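2-oxoadipate dioxygenase/decarboxylase, chloroplastic/amyloplastic (Oryza sativa, PDB 6W1K) catalyses the iron(II)-dependent oxidative decarboxylation of 2-oxoadipate by dioxygen to (R)-2-hydroxyglutarate, a step in plant lysine breakdown. Local coordinates at residues L231-S234 with L239-S242; L127-L132 with D138-Y143. One frame throughout, in Å; residues are numbered along the deposited sequence.

Interaction 1: residues L231-S234 with L239-S242. With OOG (2-oxoadipic acid), chain F.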
ATOM      1  N   LEU A 231       1.123   2.177  17.167  1.00 41.47           N
ATOM      2  CA  LEU A 231       0.946   3.464  16.502  1.00 41.50           C
ATOM      3  C   LEU A 231       2.318   4.025  16.149  1.00 40.25           C
ATOM      4  O   LEU A 231       3.092   4.388  17.038  1.00 40.94           O
ATOM      5  CB  LEU A 231       0.179   4.440  17.394  1.00 42.43           C
ATOM      6  CG  LEU A 231      -0.162   5.773  16.726  1.00 44.60           C
ATOM      7  CD1 LEU A 231      -1.138   5.553  15.562  1.00 43.80           C
ATOM      8  CD2 LEU A 231      -0.727   6.738  17.761  1.00 45.66           C
ATOM      9  N   LYS A 232       2.609   4.097  14.858  1.00 38.88           N
ATOM     10  CA  LYS A 232       3.842   4.698  14.371  1.00 40.19           C
ATOM     11  C   LYS A 232       3.619   6.191  14.174  1.00 41.80           C
ATOM     12  O   LYS A 232       2.739   6.594  13.405  1.00 41.77           O
ATOM     13  CB  LYS A 232       4.265   4.048  13.051  1.00 41.11           C
ATOM     14  CG  LYS A 232       4.852   2.645  13.211  1.00 42.51           C
ATOM     15  CD  LYS A 232       3.797   1.630  13.597  1.00 45.60           C
ATOM     16  CE  LYS A 232       4.236   0.219  13.238  1.00 46.72           C
ATOM     17  NZ  LYS A 232       3.542  -0.830  14.029  1.00 47.60           N
ATOM     18  N   VAL A 233       4.455   6.995  14.807  1.00 44.57           N
ATOM     19  CA  VAL A 233       4.331   8.444  14.783  1.00 51.12           C
ATOM     20  C   VAL A 233       5.590   9.032  14.165  1.00 47.22           C
ATOM     21  O   VAL A 233       6.708   8.738  14.611  1.00 44.87           O
ATOM     22  CB  VAL A 233       4.109   9.022  16.193  1.00 50.51           C
ATOM     23  CG1 VAL A 233       4.104  10.537  16.113  1.00 49.83           C
ATOM     24  CG2 VAL A 233       2.827   8.480  16.821  1.00 50.42           C
ATOM     25  N   SER A 234       5.316   9.879  13.161  1.00 47.53           N
ATOM     26  CA  SER A 234       6.380  10.426  12.371  1.00 50.37           C
ATOM     27  C   SER A 234       7.068  11.353  13.328  1.00 51.45           C
ATOM     28  O   SER A 234       6.534  11.923  14.268  1.00 49.23           O
ATOM     29  CB  SER A 234       6.012  11.156  11.185  1.00 59.04           C
ATOM     30  OG  SER A 234       5.137  12.174  11.525  1.00 66.29           O
ATOM     31  N   LEU A 239       2.182  12.592  11.126  1.00 42.16           N
ATOM     32  CA  LEU A 239       1.745  11.408  10.404  1.00 41.01           C
ATOM     33  C   LEU A 239       1.760  10.240  11.378  1.00 38.45           C
ATOM     34  O   LEU A 239       2.823   9.863  11.887  1.00 38.34           O
ATOM     35  CB  LEU A 239       2.633  11.146   9.198  1.00 40.77           C
ATOM     36  CG  LEU A 239       2.303   9.843   8.457  1.00 42.96           C
ATOM     37  CD1 LEU A 239       0.867   9.864   7.873  1.00 40.99           C
ATOM     38  CD2 LEU A 239       3.356   9.642   7.352  1.00 42.24           C
ATOM     39  N   GLN A 240       0.583   9.692  11.652  1.00 37.06           N
ATOM     40  CA  GLN A 240       0.414   8.612  12.615  1.00 39.51           C
ATOM     41  C   GLN A 240      -0.269   7.442  11.924  1.00 40.02           C
ATOM     42  O   GLN A 240      -1.329   7.602  11.306  1.00 38.82           O
ATOM     43  CB  GLN A 240      -0.388   9.098  13.828  1.00 41.50           C
ATOM     44  CG  GLN A 240       0.040  10.476  14.313  1.00 44.85           C
ATOM     45  CD  GLN A 240      -0.486  10.822  15.707  1.00 48.45           C
ATOM     46  OE1 GLN A 240      -1.321  10.114  16.269  1.00 50.19           O
ATOM     47  NE2 GLN A 240       0.001  11.930  16.259  1.00 49.84           N
ATOM     48  N   GLN A 241       0.339   6.263  12.017  1.00 37.29           N
ATOM     49  CA  GLN A 241      -0.094   5.138  11.194  1.00 34.77           C
ATOM     50  C   GLN A 241      -0.154   3.874  12.025  1.00 32.64           C
ATOM     51  O   GLN A 241       0.661   3.677  12.930  1.00 32.42           O
ATOM     52  CB  GLN A 241       0.843   4.944  10.020  1.00 34.65           C
ATOM     53  CG  GLN A 241       0.879   6.104   9.037  1.00 34.75           C
ATOM     54  CD  GLN A 241       1.995   5.940   8.028  1.00 36.26           C
ATOM     55  OE1 GLN A 241       3.111   6.434   8.212  1.00 37.39           O
ATOM     56  NE2 GLN A 241       1.693   5.250   6.943  1.00 35.46           N
ATOM     57  N   SER A 242      -1.160   3.049  11.740  1.00 32.74           N
ATOM     58  CA  SER A 242      -1.284   1.712  12.315  1.00 34.08           C
ATOM     59  C   SER A 242      -1.734   0.768  11.206  1.00 32.04           C
ATOM     60  O   SER A 242      -2.190   1.204  10.144  1.00 30.97           O
ATOM     61  CB  SER A 242      -2.258   1.698  13.496  1.00 37.74           C
ATOM     62  OG  SER A 242      -3.527   2.163  13.095  1.00 40.92           O
TER
HETATM   63  C2  OOG F 402       4.512  -0.661   2.218  1.00 78.91           C
HETATM   64  C3  OOG F 402       4.792  -0.235   3.660  1.00 79.22           C
HETATM   65  C4  OOG F 402       5.034   1.277   3.727  1.00 79.11           C
HETATM   66  C6  OOG F 402       3.559   3.314   4.557  1.00 77.31           C
HETATM   67  O4  OOG F 402       4.571   3.957   4.934  1.00 77.02           O
HETATM   68  O3  OOG F 402       2.417   3.709   4.880  1.00 76.29           O
HETATM   69  C5  OOG F 402       3.719   2.057   3.710  1.00 78.50           C
HETATM   70  C1  OOG F 402       4.491  -2.189   2.064  1.00 77.90           C
HETATM   71  O1  OOG F 402       4.605  -2.679   0.995  1.00 76.90           O
HETATM   72  O2  OOG F 402       4.335  -3.031   3.166  1.00 77.46           O
HETATM   73  O5  OOG F 402       2.816   1.697   3.042  1.00 78.85           O

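Interaction 2: residues L127-L132 with D138-Y143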
ATOM      1  N   LEU A 127      12.369  -4.370  -4.290  1.00 23.55           N
ATOM      2  CA  LEU A 127      13.534  -5.016  -3.689  1.00 24.74           C
ATOM      3  C   LEU A 127      14.775  -4.803  -4.555  1.00 27.36           C
ATOM      4  O   LEU A 127      14.743  -5.010  -5.777  1.00 29.04           O
ATOM      5  CB  LEU A 127      13.234  -6.498  -3.529  1.00 24.75           C
ATOM      6  CG  LEU A 127      14.329  -7.375  -2.903  1.00 26.84           C
ATOM      7  CD1 LEU A 127      14.539  -7.149  -1.444  1.00 26.41           C
ATOM      8  CD2 LEU A 127      13.868  -8.817  -3.179  1.00 28.38           C
ATOM      9  N   LEU A 128      15.872  -4.410  -3.919  1.00 28.59           N
ATOM     10  CA  LEU A 128      17.147  -4.207  -4.609  1.00 32.18           C
ATOM     11  C   LEU A 128      17.824  -5.567  -4.728  1.00 31.76           C
ATOM     12  O   LEU A 128      18.674  -5.954  -3.915  1.00 31.85           O
ATOM     13  CB  LEU A 128      17.995  -3.182  -3.881  1.00 35.54           C
ATOM     14  CG  LEU A 128      17.334  -1.821  -3.661  1.00 40.79           C
ATOM     15  CD1 LEU A 128      18.191  -0.989  -2.704  1.00 44.34           C
ATOM     16  CD2 LEU A 128      17.114  -1.105  -4.983  1.00 42.70           C
ATOM     17  N   VAL A 129      17.430  -6.287  -5.783  1.00 32.36           N
ATOM     18  CA  VAL A 129      17.752  -7.705  -5.920  1.00 32.10           C
ATOM     19  C   VAL A 129      19.253  -7.915  -5.979  1.00 34.72           C
ATOM     20  O   VAL A 129      19.780  -8.893  -5.436  1.00 35.11           O
ATOM     21  CB  VAL A 129      17.062  -8.279  -7.170  1.00 31.15           C
ATOM     22  CG1 VAL A 129      17.506  -9.729  -7.446  1.00 31.49           C
ATOM     23  CG2 VAL A 129      15.589  -8.256  -6.984  1.00 29.78           C
ATOM     24  N   ASP A 130      19.961  -7.001  -6.632  1.00 38.02           N
ATOM     25  CA  ASP A 130      21.395  -7.181  -6.798  1.00 43.82           C
ATOM     26  C   ASP A 130      22.133  -7.063  -5.481  1.00 42.73           C
ATOM     27  O   ASP A 130      23.341  -7.272  -5.463  1.00 42.82           O
ATOM     28  CB  ASP A 130      21.954  -6.173  -7.805  1.00 54.45           C
ATOM     29  CG  ASP A 130      21.751  -4.738  -7.373  1.00 66.27           C
ATOM     30  OD1 ASP A 130      21.168  -4.507  -6.291  1.00 68.78           O
ATOM     31  OD2 ASP A 130      22.170  -3.838  -8.128  1.00 73.72           O
ATOM     32  N   GLU A 131      21.446  -6.734  -4.385  1.00 42.80           N
ATOM     33  CA  GLU A 131      22.074  -6.670  -3.072  1.00 44.64           C
ATOM     34  C   GLU A 131      21.898  -7.954  -2.267  1.00 41.95           C
ATOM     35  O   GLU A 131      22.501  -8.086  -1.202  1.00 41.22           O
ATOM     36  CB  GLU A 131      21.519  -5.476  -2.288  1.00 49.78           C
ATOM     37  CG  GLU A 131      21.776  -4.159  -2.984  1.00 56.67           C
ATOM     38  CD  GLU A 131      21.488  -2.943  -2.106  1.00 65.29           C
ATOM     39  OE1 GLU A 131      21.210  -3.123  -0.905  1.00 66.35           O
ATOM     40  OE2 GLU A 131      21.542  -1.801  -2.616  1.00 65.29           O
ATOM     41  N   LEU A 132      21.128  -8.914  -2.763  1.00 39.79           N
ATOM     42  CA  LEU A 132      20.915 -10.153  -2.036  1.00 39.37           C
ATOM     43  C   LEU A 132      22.033 -11.142  -2.336  1.00 39.58           C
ATOM     44  O   LEU A 132      22.888 -10.904  -3.191  1.00 38.91           O
ATOM     45  CB  LEU A 132      19.579 -10.778  -2.406  1.00 39.84           C
ATOM     46  CG  LEU A 132      18.347  -9.894  -2.292  1.00 42.29           C
ATOM     47  CD1 LEU A 132      17.204 -10.523  -3.091  1.00 42.06           C
ATOM     48  CD2 LEU A 132      17.989  -9.723  -0.829  1.00 42.89           C
ATOM     49  N   ASP A 138      19.641 -15.787  -8.032  1.00 33.68           N
ATOM     50  CA  ASP A 138      19.420 -16.756  -9.098  1.00 38.26           C
ATOM     51  C   ASP A 138      17.992 -17.289  -9.070  1.00 33.57           C
ATOM     52  O   ASP A 138      17.419 -17.592 -10.119  1.00 32.54           O
ATOM     53  CB  ASP A 138      20.389 -17.930  -8.997  1.00 49.30           C
ATOM     54  CG  ASP A 138      21.811 -17.560  -9.377  1.00 60.73           C
ATOM     55  OD1 ASP A 138      22.029 -16.451  -9.908  1.00 59.47           O
ATOM     56  OD2 ASP A 138      22.716 -18.387  -9.127  1.00 73.52           O
ATOM     57  N   ILE A 139      17.415 -17.437  -7.879  1.00 30.94           N
ATOM     58  CA  ILE A 139      16.038 -17.891  -7.777  1.00 30.52           C
ATOM     59  C   ILE A 139      15.103 -16.841  -8.375  1.00 29.08           C
ATOM     60  O   ILE A 139      14.230 -17.144  -9.196  1.00 29.43           O
ATOM     61  CB  ILE A 139      15.681 -18.188  -6.308  1.00 31.94           C
ATOM     62  CG1 ILE A 139      16.315 -19.477  -5.816  1.00 34.12           C
ATOM     63  CG2 ILE A 139      14.143 -18.225  -6.144  1.00 30.71           C
ATOM     64  CD1 ILE A 139      16.325 -19.577  -4.305  1.00 36.11           C
ATOM     65  N   ILE A 140      15.312 -15.578  -8.013  1.00 28.72           N
ATOM     66  CA  ILE A 140      14.455 -14.527  -8.544  1.00 28.91           C
ATOM     67  C   ILE A 140      14.622 -14.425 -10.049  1.00 29.11           C
ATOM     68  O   ILE A 140      13.639 -14.277 -10.790  1.00 26.75           O
ATOM     69  CB  ILE A 140      14.764 -13.193  -7.839  1.00 29.97           C
ATOM     70  CG1 ILE A 140      14.256 -13.272  -6.406  1.00 29.98           C
ATOM     71  CG2 ILE A 140      14.130 -12.013  -8.580  1.00 31.91           C
ATOM     72  CD1 ILE A 140      14.877 -12.221  -5.460  1.00 30.66           C
ATOM     73  N   GLN A 141      15.866 -14.501 -10.525  1.00 28.96           N
ATOM     74  CA  GLN A 141      16.119 -14.437 -11.957  1.00 32.01           C
ATOM     75  C   GLN A 141      15.404 -15.560 -12.700  1.00 30.06           C
ATOM     76  O   GLN A 141      14.946 -15.364 -13.831  1.00 30.25           O
ATOM     77  CB  GLN A 141      17.613 -14.503 -12.236  1.00 38.92           C
ATOM     78  CG  GLN A 141      17.996 -14.065 -13.609  1.00 50.60           C
ATOM     79  CD  GLN A 141      17.696 -12.584 -13.868  1.00 63.20           C
ATOM     80  OE1 GLN A 141      17.860 -11.719 -12.990  1.00 60.43           O
ATOM     81  NE2 GLN A 141      17.238 -12.291 -15.086  1.00 63.08           N
ATOM     82  N   LYS A 142      15.342 -16.757 -12.104  1.00 29.32           N
ATOM     83  CA  LYS A 142      14.645 -17.869 -12.748  1.00 29.17           C
ATOM     84  C   LYS A 142      13.181 -17.515 -12.990  1.00 28.01           C
ATOM     85  O   LYS A 142      12.633 -17.760 -14.075  1.00 27.30           O
ATOM     86  CB  LYS A 142      14.746 -19.142 -11.894  1.00 32.89           C
ATOM     87  CG  LYS A 142      13.869 -20.303 -12.407  1.00 38.71           C
ATOM     88  CD  LYS A 142      14.059 -21.593 -11.603  1.00 44.06           C
ATOM     89  CE  LYS A 142      13.507 -21.454 -10.189  1.00 44.34           C
ATOM     90  NZ  LYS A 142      13.409 -22.793  -9.486  1.00 43.98           N
ATOM     91  N   TYR A 143      12.513 -16.983 -11.966  1.00 26.09           N
ATOM     92  CA  TYR A 143      11.103 -16.654 -12.141  1.00 25.67           C
ATOM     93  C   TYR A 143      10.923 -15.492 -13.101  1.00 26.66           C
ATOM     94  O   TYR A 143      10.026 -15.531 -13.961  1.00 27.39           O
ATOM     95  CB  TYR A 143      10.473 -16.370 -10.793  1.00 25.60           C
ATOM     96  CG  TYR A 143      10.324 -17.639 -10.023  1.00 27.31           C
ATOM     97  CD1 TYR A 143       9.318 -18.537 -10.325  1.00 28.51           C
ATOM     98  CD2 TYR A 143      11.221 -17.989  -9.060  1.00 27.70           C
ATOM     99  CE1 TYR A 143       9.178 -19.716  -9.651  1.00 30.40           C
ATOM    100  CE2 TYR A 143      11.076 -19.135  -8.371  1.00 29.69           C
ATOM    101  CZ  TYR A 143      10.056 -20.021  -8.670  1.00 31.43           C
ATOM    102  OH  TYR A 143       9.910 -21.226  -8.016  1.00 33.13           O
TER

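Interaction 1: residues L231-S234 with L239-S242
Lys232 and Gln241 form the antiparallel hydrogen-bonded pair of a short beta hairpin, an example of how a backbone pairing places a substrate-binding side chain. Lys232 N donates to Gln241 O at 2.8 Å, and Gln241 N returns a bond of equal length to Lys232 O. The neighbouring pair, Val233 with Gln240, is non-hydrogen-bonded, and there Gln240 CA makes a CA-H...O contact with Lys232 O at 3.2 Å. At the turn end Ser234 N binds Leu239 O, while Ser234 OG, also bonded to Asp236, accepts from Leu239 N at 3.0 Å. With OG between its own N and carbonyl carbon (chi1 56°), the hydroxyl is directed at that backbone nitrogen.

Val233 and Gln240 share one face of the sheet. Here the side chains of Leu231 and Gln240 pass each other at a slant: Leu231 CD2 rests on Gln240 OE1 at 3.7 Å, and CD1 reaches the glutamine's CB. The amide nitrogen of Gln240 turns instead to Gly237 O in the hairpin loop. Lys232 lies on the other face with Gln241. Its CB packs on Gln241 O, and a bend at chi2 (71°) brings CD back beside the same oxygen, while NZ is bonded to Gly229 O and Glu227 O.

Gln241 stretches out beyond CG toward 2-oxoadipate, and its NE2 makes a weak, bent bond of 2.7 Å to carboxylate oxygen O3. The same NE2 is bonded to Glu267, a ligand of the metal, and OE1 takes a bond from Asn298. Bonds at both ends of the amide would restrain its rotation, and NE2 serves two carboxylates, consistent with a residue that binds substrate directly and is second-shell to the metal through Glu267.

Interaction 2: residues L127-L132 with D138-Y143
Ile140 holds CG1 anti to its carbonyl carbon (chi1 -71°) and continues nearly extended through chi2, which carries CD1 straight out from helix 134-147. Val129 answers with CG1 anti to its backbone N (chi1 173°), and the two side chains meet tip to tip, Val129 CG1 to Ile140 CD1 at 4.1 Å. One methyl thus serves as the meeting point of the whole contact between helix 134-147 and the loop that leads into it.

Leu132 supplies the closest approach: its CD1 lies 3.7 Å from Ile140 CD1, the two side chains crossing at about a right angle. From the end of the strand, Leu127 CD2 adds a looser touch at 4.2 Å to the same Ile140 CD1. Three branched side chains of 127-132 therefore converge on one isoleucine methyl, and no hydrogen bond joins the two segments. The backbone that presents them is tightly turned. Leu128 is the centre of an inverse gamma turn, and the 3-10 segment 129-131 that follows, with Leu132 N bonded to Val129 O, brings Val129 and Leu132 round toward the helix.

All four touching residues are buried. Strand 57-65 reaches the cluster through Phe65, which meets both Leu127 and Ile140, while helix 170-179 packs Leu176 on Ile140 and Glu179 on Leu132. Helix 181-189 covers Leu127 with Tyr182 and Ala183, and the apolar side of the connection thus packs among strand 57-65 and these two later helices.

How the interactions relate
Along the chain the contacts come in series: interaction 2 closes before interaction 1 opens. Their centres are 31 Å apart and their nearest atoms about 18 Å, so they do not touch. The mixed sheet connects them. Strand 121-127, which leads into interaction 2, pairs with strand 57-65; this pairs with strand 195-199, then 258-271, and so with strand 239-243 of the hairpin. His59, His195 and Glu267 on the intervening strands hold the metal, nickel in this crystal and iron(II) in the active enzyme. Interaction 1 reaches the substrate directly, whereas interaction 2 joins sheet to helix at the periphery, the side chain of Leu127 lying about 10 Å from 2-oxoadipate.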